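Local coordinates for SusD superfamily protein (Bacteroides vulgatus, PDB 3MYV) that probably binds polysaccharide at the outer membrane, as a SusD-family protein of the kind that works in glycan uptake by Bacteroides, at residues Thr12-Asp15 against Val16-Val20; Glu232-Val235 against Ala236-Val240. One frame throughout, in Å; residues are numbered along the deposited sequence.

Contact 1. Residues Thr12-Asp15 against Val16-Val20; sequences TVTD and VDNAV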
loop_
_atom_site.group_PDB
_atom_site.type_symbol
_atom_site.label_atom_id
_atom_site.label_comp_id
_atom_site.label_asym_id
_atom_site.label_seq_id
_atom_site.Cartn_x
_atom_site.Cartn_y
_atom_site.Cartn_z
ATOM N N THR A 12 13.375 -18.046 -23.783
ATOM C CA THR A 12 12.581 -17.160 -24.637
ATOM C C THR A 12 11.966 -15.999 -23.858
ATOM O O THR A 12 11.909 -16.022 -22.624
ATOM C CB THR A 12 11.430 -17.919 -25.305
ATOM O OG1 THR A 12 10.485 -18.320 -24.303
ATOM C CG2 THR A 12 11.938 -19.165 -26.067
ATOM N N VAL A 13 11.493 -14.996 -24.594
ATOM C CA VAL A 13 10.704 -13.904 -24.022
ATOM C C VAL A 13 9.428 -14.429 -23.322
ATOM O O VAL A 13 9.022 -13.902 -22.276
ATOM C CB VAL A 13 10.354 -12.848 -25.105
ATOM C CG1 VAL A 13 9.304 -11.879 -24.609
ATOM C CG2 VAL A 13 11.633 -12.096 -25.527
ATOM N N THR A 14 8.832 -15.487 -23.862
ATOM C CA THR A 14 7.689 -16.137 -23.205
ATOM C C THR A 14 8.097 -16.688 -21.823
ATOM O O THR A 14 7.400 -16.468 -20.835
ATOM C CB THR A 14 7.058 -17.205 -24.109
ATOM O OG1 THR A 14 6.395 -16.544 -25.193
ATOM C CG2 THR A 14 6.025 -18.044 -23.357
ATOM N N ASP A 15 9.252 -17.351 -21.744
ATOM C CA ASP A 15 9.762 -17.797 -20.456
ATOM C C ASP A 15 9.880 -16.623 -19.497
ATOM O O ASP A 15 9.569 -16.768 -18.312
ATOM C CB ASP A 15 11.139 -18.475 -20.560
ATOM C CG ASP A 15 11.101 -19.793 -21.309
ATOM O OD1 ASP A 15 10.042 -20.445 -21.355
ATOM O OD2 ASP A 15 12.154 -20.166 -21.857
ATOM N N VAL A 16 10.352 -15.476 -19.999
ATOM C CA VAL A 16 10.517 -14.306 -19.138
ATOM C C VAL A 16 9.160 -13.822 -18.645
ATOM O O VAL A 16 9.016 -13.510 -17.459
ATOM C CB VAL A 16 11.288 -13.157 -19.798
ATOM C CG1 VAL A 16 11.334 -11.950 -18.860
ATOM C CG2 VAL A 16 12.749 -13.643 -20.153
ATOM N N ASP A 17 8.179 -13.778 -19.545
ATOM C CA ASP A 17 6.821 -13.317 -19.189
ATOM C C ASP A 17 6.269 -14.198 -18.064
ATOM O O ASP A 17 5.689 -13.696 -17.088
ATOM C CB ASP A 17 5.917 -13.321 -20.433
ATOM C CG ASP A 17 4.576 -12.652 -20.205
ATOM O OD1 ASP A 17 4.468 -11.766 -19.334
ATOM O OD2 ASP A 17 3.604 -12.995 -20.918
ATOM N N ASN A 18 6.464 -15.512 -18.198
ATOM C CA ASN A 18 6.021 -16.475 -17.182
ATOM C C ASN A 18 6.720 -16.305 -15.851
ATOM O O ASN A 18 6.074 -16.397 -14.799
ATOM C CB ASN A 18 6.189 -17.915 -17.674
ATOM C CG ASN A 18 5.257 -18.245 -18.838
ATOM O OD1 ASN A 18 4.173 -17.669 -18.976
ATOM N ND2 ASN A 18 5.690 -19.158 -19.686
ATOM N N ALA A 19 8.027 -16.044 -15.885
ATOM C CA ALA A 19 8.775 -15.782 -14.658
ATOM C C ALA A 19 8.212 -14.527 -13.974
ATOM O O ALA A 19 8.009 -14.502 -12.752
ATOM C CB ALA A 19 10.284 -15.610 -14.958
ATOM N N VAL A 20 7.953 -13.480 -14.766
ATOM C CA VAL A 20 7.465 -12.209 -14.205
ATOM C C VAL A 20 6.092 -12.429 -13.588
ATOM O O VAL A 20 5.848 -12.007 -12.453
ATOM C CB VAL A 20 7.473 -11.042 -15.248
ATOM C CG1 VAL A 20 6.754 -9.797 -14.695
ATOM C CG2 VAL A 20 8.933 -10.716 -15.640
HETATM O O HOH W 1 8.473 -20.742 -18.955
#

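Contact 2. Residues Glu232-Val235 against Ala236-Val240; sequences EKYV and AAWSV. With EDO (1,2-ethanediol), chain H.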
loop_
_atom_site.group_PDB
_atom_site.type_symbol
_atom_site.label_atom_id
_atom_site.label_comp_id
_atom_site.label_asym_id
_atom_site.label_seq_id
_atom_site.Cartn_x
_atom_site.Cartn_y
_atom_site.Cartn_z
ATOM N N GLU A 232 -22.382 8.169 -8.094
ATOM C CA GLU A 232 -23.498 7.199 -8.176
ATOM C C GLU A 232 -23.044 5.779 -8.470
ATOM O O GLU A 232 -23.822 4.853 -8.308
ATOM C CB GLU A 232 -24.533 7.561 -9.252
ATOM C CG GLU A 232 -24.620 8.992 -9.623
ATOM C CD GLU A 232 -23.480 9.427 -10.553
ATOM O OE1 GLU A 232 -23.378 8.944 -11.722
ATOM O OE2 GLU A 232 -22.691 10.264 -10.083
ATOM N N LYS A 233 -21.802 5.617 -8.924
ATOM C CA LYS A 233 -21.263 4.315 -9.265
ATOM C C LYS A 233 -20.150 3.857 -8.318
ATOM O O LYS A 233 -19.524 2.821 -8.545
ATOM C CB LYS A 233 -20.675 4.376 -10.666
ATOM C CG LYS A 233 -21.615 4.927 -11.705
ATOM C CD LYS A 233 -22.585 3.892 -12.170
ATOM C CE LYS A 233 -23.290 4.371 -13.433
ATOM N NZ LYS A 233 -24.523 3.574 -13.664
ATOM N N TYR A 234 -19.858 4.651 -7.305
ATOM C CA TYR A 234 -18.726 4.383 -6.396
ATOM C C TYR A 234 -18.862 3.063 -5.622
ATOM O O TYR A 234 -17.942 2.234 -5.621
ATOM C CB TYR A 234 -18.567 5.555 -5.420
ATOM C CG TYR A 234 -17.333 5.500 -4.559
ATOM C CD1 TYR A 234 -16.117 5.970 -5.017
ATOM C CD2 TYR A 234 -17.391 4.971 -3.265
ATOM C CE1 TYR A 234 -15.005 5.952 -4.196
ATOM C CE2 TYR A 234 -16.287 4.929 -2.465
ATOM C CZ TYR A 234 -15.095 5.406 -2.935
ATOM O OH TYR A 234 -13.992 5.382 -2.125
ATOM N N VAL A 235 -20.007 2.844 -4.979
ATOM C CA VAL A 235 -20.175 1.605 -4.207
ATOM C C VAL A 235 -20.063 0.386 -5.121
ATOM O O VAL A 235 -19.342 -0.586 -4.806
ATOM C CB VAL A 235 -21.493 1.594 -3.413
ATOM C CG1 VAL A 235 -21.731 0.213 -2.794
ATOM C CG2 VAL A 235 -21.458 2.653 -2.344
ATOM N N ALA A 236 -20.748 0.430 -6.263
ATOM C CA ALA A 236 -20.696 -0.697 -7.225
ATOM C C ALA A 236 -19.291 -0.972 -7.768
ATOM O O ALA A 236 -18.993 -2.092 -8.249
ATOM C CB ALA A 236 -21.699 -0.474 -8.403
ATOM N N ALA A 237 -18.417 0.036 -7.722
ATOM C CA ALA A 237 -17.052 -0.091 -8.233
ATOM C C ALA A 237 -16.183 -1.006 -7.363
ATOM O O ALA A 237 -15.124 -1.476 -7.804
ATOM C CB ALA A 237 -16.390 1.309 -8.383
ATOM N N TRP A 238 -16.653 -1.272 -6.143
ATOM C CA TRP A 238 -15.948 -2.143 -5.193
ATOM C C TRP A 238 -16.409 -3.585 -5.217
ATOM O O TRP A 238 -15.957 -4.390 -4.391
ATOM C CB TRP A 238 -16.039 -1.565 -3.762
ATOM C CG TRP A 238 -15.275 -0.314 -3.654
ATOM C CD1 TRP A 238 -15.766 0.962 -3.705
ATOM C CD2 TRP A 238 -13.850 -0.190 -3.568
ATOM N NE1 TRP A 238 -14.729 1.866 -3.617
ATOM C CE2 TRP A 238 -13.549 1.180 -3.540
ATOM C CE3 TRP A 238 -12.796 -1.114 -3.480
ATOM C CZ2 TRP A 238 -12.243 1.651 -3.452
ATOM C CZ3 TRP A 238 -11.511 -0.644 -3.401
ATOM C CH2 TRP A 238 -11.243 0.719 -3.382
ATOM N N SER A 239 -17.249 -3.931 -6.191
ATOM C CA SER A 239 -17.776 -5.271 -6.325
ATOM C C SER A 239 -16.827 -6.222 -7.045
ATOM O O SER A 239 -16.133 -5.840 -7.993
ATOM C CB SER A 239 -19.094 -5.233 -7.114
ATOM O OG SER A 239 -19.605 -6.540 -7.324
ATOM N N VAL A 240 -16.908 -7.492 -6.664
ATOM C CA VAL A 240 -16.279 -8.576 -7.406
ATOM C C VAL A 240 -16.775 -8.660 -8.843
ATOM O O VAL A 240 -16.143 -9.301 -9.672
ATOM C CB VAL A 240 -16.502 -9.961 -6.730
ATOM C CG1 VAL A 240 -15.887 -9.983 -5.343
ATOM C CG2 VAL A 240 -18.005 -10.331 -6.680
HETATM C C1 EDO H . -11.042 0.338 -7.018
HETATM O O1 EDO H . -10.577 0.184 -8.362
HETATM C C2 EDO H . -12.458 -0.223 -6.871
HETATM O O2 EDO H . -12.429 -1.627 -7.088
HETATM O O HOH W 2 -22.890 2.343 -6.830
#

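Contact 1. Residues Thr12-Asp15 against Val16-Val20
The capping box that starts helix 13-27 and the first turn built on it make up this contact, at the N-terminal end of the modelled chain. T12 carbonyl O accepts from V16 N at 3.1 Å and V13 O from D17 N at 2.9 Å, the first two rungs of an i to i+4 ladder that N18 and A19 continue. T12 is the N-cap: its OG1 takes the amide of D15 at 3.0 Å, with an N-H...O angle of 165°. The box is closed in return by D15, whose OD2 receives T12 N from above the carboxylate plane, 48° out of it. CG of D15 stands beside its own backbone N (chi1 -67°), which swings the carboxylate back over the start of the helix, where OD2 also accepts from R11 N. Two amides thus grip one carboxylate oxygen, and the negative charge would probably be favoured by the positive end of the helix dipole. V13 and V16 are buried: V13 rests on L106 of helix 103-128 and V16 on I93 of helix 77-94, while both touch I98. D17 turns its carboxylate to R186 in a salt bridge. Along the more exposed flank T14 and N18 lie side by side and point the same way, CG2 of T14 being 3.9 Å from ND2 of N18. That same amide nitrogen donates to a water at 3.3 Å, and the water in turn donates a hydrogen bond to D15 OD1 at 2.9 Å.

Contact 2. Residues Glu232-Val235 against Ala236-Val240
W238 turns the edge of its indole toward the face of Y234, an edge-to-face aromatic pair in the loop between helix 206-223 and strand 248-252. The phenol ring and the five-membered ring have centroids 5.0 Å apart and planes at 68°. NE1 does the touching: it sits over one face of the phenol, shifted toward the rim, 3.6 Å from both CE2 and CZ of Y234. Although the two side chains run side by side in the same direction, their first torsions differ; CG of Y234 is anti to its backbone N (chi1 -172°), whereas that of W238 stands beside its own N (chi1 -68°), and this brings the indole edge round to the phenol. The backbone that carries the rings makes a short turn, in which W238 N donates to V235 O at 3.1 Å, while A237 N has weak bonds to the carbonyls of K233 and Y234. A 1,2-ethanediol, probably from the crystallisation liquor, lays C2 over one face of the indole, 3.5 Å from CE3 of W238, and gives its O2 hydroxyl to A237 O at 2.8 Å. With the indole cut back to an alanine here, the phenol face of Y234 is likely to lose its edge-on partner and the diol the surface under its C2. Y234 OH is hydrogen-bonded to E390, which ties down the far end of the phenol. The pair thus sets the polar NE1 edge of W238 against an aromatic face, with an apolar contact of Y234 CE2 and W238 CD1 (4.2 Å) beside it.

In the fold
From the N terminus, contact 1 comes first, opening helix 13-27 and setting its buried side against helices 77-94 and 103-128. Contact 2 follows more than two hundred residues later, in the loop that leads from helix 206-223 to strand 248-252, and joins that loop to strand 329-333 and, through E390, to helix 380-391. Both are local, between neighbours along the chain, and neither closes a long loop; they lie in series and do not nest or cross. Their centres are 34 Å apart and their nearest atoms about 22 Å, and the helices and strand that each one meets are different, so they belong to separate parts of the molecule.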